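PDB 3V68: DUF2666 domain-containing protein from Pyrococcus furiosus, which is a member of the DUF2666 family of unknown function and probably binds double-stranded DNA. Local coordinates for residues S65-L70 against E207-F212. Sequence-based numbering, arbitrary orientation.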
loop_
_atom_site.group_PDB
_atom_site.type_symbol
_atom_site.label_atom_id
_atom_site.label_comp_id
_atom_site.label_asym_id
_atom_site.label_seq_id
_atom_site.Cartn_x
_atom_site.Cartn_y
_atom_site.Cartn_z
ATOM N N SER A 65 11.530 -18.136 -8.622
ATOM C CA SER A 65 12.258 -16.877 -8.719
ATOM C C SER A 65 11.265 -15.725 -8.773
ATOM O O SER A 65 10.064 -15.948 -8.905
ATOM C CB SER A 65 13.084 -16.869 -9.999
ATOM O OG SER A 65 12.233 -16.940 -11.130
ATOM N N LEU A 66 11.767 -14.497 -8.693
ATOM C CA LEU A 66 10.913 -13.318 -8.853
ATOM C C LEU A 66 10.094 -13.383 -10.141
ATOM O O LEU A 66 8.881 -13.167 -10.116
ATOM C CB LEU A 66 11.739 -12.030 -8.813
ATOM C CG LEU A 66 10.989 -10.723 -9.099
ATOM C CD1 LEU A 66 9.863 -10.508 -8.094
ATOM C CD2 LEU A 66 11.952 -9.553 -9.089
ATOM N N GLU A 67 10.757 -13.694 -11.254
ATOM C CA GLU A 67 10.097 -13.764 -12.557
ATOM C C GLU A 67 8.963 -14.785 -12.568
ATOM O O GLU A 67 7.905 -14.536 -13.146
ATOM C CB GLU A 67 11.108 -14.079 -13.667
ATOM C CG GLU A 67 12.135 -12.970 -13.929
ATOM C CD GLU A 67 13.359 -13.020 -13.018
ATOM O OE1 GLU A 67 13.381 -13.804 -12.045
ATOM O OE2 GLU A 67 14.316 -12.262 -13.277
ATOM N N GLU A 68 9.192 -15.922 -11.916
ATOM C CA GLU A 68 8.175 -16.964 -11.808
ATOM C C GLU A 68 7.013 -16.528 -10.919
ATOM O O GLU A 68 5.854 -16.830 -11.212
ATOM C CB GLU A 68 8.790 -18.266 -11.293
ATOM C CG GLU A 68 9.698 -18.933 -12.309
ATOM C CD GLU A 68 10.299 -20.228 -11.808
ATOM O OE1 GLU A 68 10.961 -20.223 -10.748
ATOM O OE2 GLU A 68 10.130 -21.253 -12.498
ATOM N N LYS A 69 7.331 -15.810 -9.845
ATOM C CA LYS A 69 6.311 -15.286 -8.940
ATOM C C LYS A 69 5.420 -14.270 -9.648
ATOM O O LYS A 69 4.200 -14.289 -9.483
ATOM C CB LYS A 69 6.943 -14.676 -7.688
ATOM C CG LYS A 69 7.555 -15.704 -6.748
ATOM C CD LYS A 69 8.141 -15.041 -5.520
ATOM C CE LYS A 69 8.597 -16.072 -4.505
ATOM N NZ LYS A 69 9.281 -15.418 -3.354
ATOM N N LEU A 70 6.036 -13.392 -10.438
ATOM C CA LEU A 70 5.291 -12.404 -11.218
ATOM C C LEU A 70 4.340 -13.066 -12.216
ATOM O O LEU A 70 3.180 -12.677 -12.326
ATOM C CB LEU A 70 6.239 -11.424 -11.918
ATOM C CG LEU A 70 7.059 -10.506 -11.007
ATOM C CD1 LEU A 70 8.031 -9.674 -11.823
ATOM C CD2 LEU A 70 6.165 -9.603 -10.172
ATOM N N GLU A 207 12.682 -9.477 -19.193
ATOM C CA GLU A 207 13.219 -8.223 -19.706
ATOM C C GLU A 207 12.895 -7.019 -18.820
ATOM O O GLU A 207 13.762 -6.180 -18.565
ATOM C CB GLU A 207 12.721 -7.979 -21.131
ATOM C CG GLU A 207 13.368 -8.895 -22.160
ATOM C CD GLU A 207 12.542 -9.055 -23.426
ATOM O OE1 GLU A 207 11.508 -8.372 -23.575
ATOM O OE2 GLU A 207 12.933 -9.882 -24.278
ATOM N N ILE A 208 11.653 -6.936 -18.348
ATOM C CA ILE A 208 11.263 -5.768 -17.561
ATOM C C ILE A 208 11.873 -5.779 -16.155
ATOM O O ILE A 208 12.219 -4.727 -15.615
ATOM C CB ILE A 208 9.723 -5.506 -17.563
ATOM C CG1 ILE A 208 9.445 -4.030 -17.221
ATOM C CG2 ILE A 208 8.967 -6.484 -16.654
ATOM C CD1 ILE A 208 7.976 -3.620 -17.226
ATOM N N VAL A 209 12.030 -6.971 -15.581
ATOM C CA VAL A 209 12.713 -7.103 -14.293
ATOM C C VAL A 209 14.171 -6.662 -14.426
ATOM O O VAL A 209 14.682 -5.919 -13.586
ATOM C CB VAL A 209 12.617 -8.536 -13.733
ATOM C CG1 VAL A 209 13.550 -8.718 -12.542
ATOM C CG2 VAL A 209 11.190 -8.831 -13.315
ATOM N N GLN A 210 14.822 -7.100 -15.502
ATOM C CA GLN A 210 16.194 -6.695 -15.768
ATOM C C GLN A 210 16.313 -5.179 -15.922
ATOM O O GLN A 210 17.213 -4.560 -15.359
ATOM C CB GLN A 210 16.732 -7.416 -17.003
ATOM C CG GLN A 210 18.195 -7.124 -17.305
ATOM C CD GLN A 210 19.145 -7.635 -16.234
ATOM O OE1 GLN A 210 18.864 -8.614 -15.542
ATOM N NE2 GLN A 210 20.282 -6.970 -16.098
ATOM N N LEU A 211 15.384 -4.585 -16.671
ATOM C CA LEU A 211 15.359 -3.138 -16.826
ATOM C C LEU A 211 15.188 -2.435 -15.478
ATOM O O LEU A 211 15.868 -1.443 -15.197
ATOM C CB LEU A 211 14.272 -2.708 -17.817
ATOM C CG LEU A 211 14.266 -1.220 -18.187
ATOM C CD1 LEU A 211 15.553 -0.800 -18.882
ATOM C CD2 LEU A 211 13.053 -0.861 -19.039
ATOM N N PHE A 212 14.303 -2.965 -14.635
ATOM C CA PHE A 212 14.173 -2.433 -13.289
ATOM C C PHE A 212 15.494 -2.518 -12.504
ATOM O O PHE A 212 15.883 -1.563 -11.827
ATOM C CB PHE A 212 13.061 -3.124 -12.497
ATOM C CG PHE A 212 13.219 -2.956 -11.014
ATOM C CD1 PHE A 212 12.798 -1.788 -10.390
ATOM C CD2 PHE A 212 13.868 -3.933 -10.258
ATOM C CE1 PHE A 212 12.997 -1.601 -9.029
ATOM C CE2 PHE A 212 14.068 -3.757 -8.901
ATOM C CZ PHE A 212 13.628 -2.587 -8.283
#
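The segments 66-70 and 207-212, parts of helices 66-73 and 202-213, pass each other at an axis distance of 10.8 Å with their N-to-C directions 126° apart, and Glu67 and Val209 lie closest along the two backbones, their CA atoms 7.4 Å apart. Across this spacing Leu66, Glu67 and Leu70 meet Val209, and within 207-212 the contact is made by that valine, its two methyls dividing the work. Val209 CG1, anti to the backbone N (chi1 169°), reaches Leu66 CD2 at 3.9 Å and also lies 3.7 Å from Glu67 OE2. The other branch, Val209 CG2, meets Leu70 CD1 at 3.6 Å. Leu66 and Leu70, one turn apart, thus receive the valine on separate methyls, and between the two segments the contact is apolar apart from the Glu67 carboxylate resting on a methyl. A bend at chi2 (85°) folds the Glu67 chain so that OE2 faces Val209 while OE1 accepts a weak bond from Ser65 OG. The helix start is held by Ser65 as N-cap: its backbone N donates to Glu68 OE1 at 3.0 Å, and its OG accepts a weak bond from Glu68 N. Ile205, a turn earlier on helix 202-213, also touches Glu67 and Leu70. The whole is plain helix-helix packing between the first and second DUF2666 family regions of the chain, in which helix 66-73 opens with a capping box of Ser65 and Glu68.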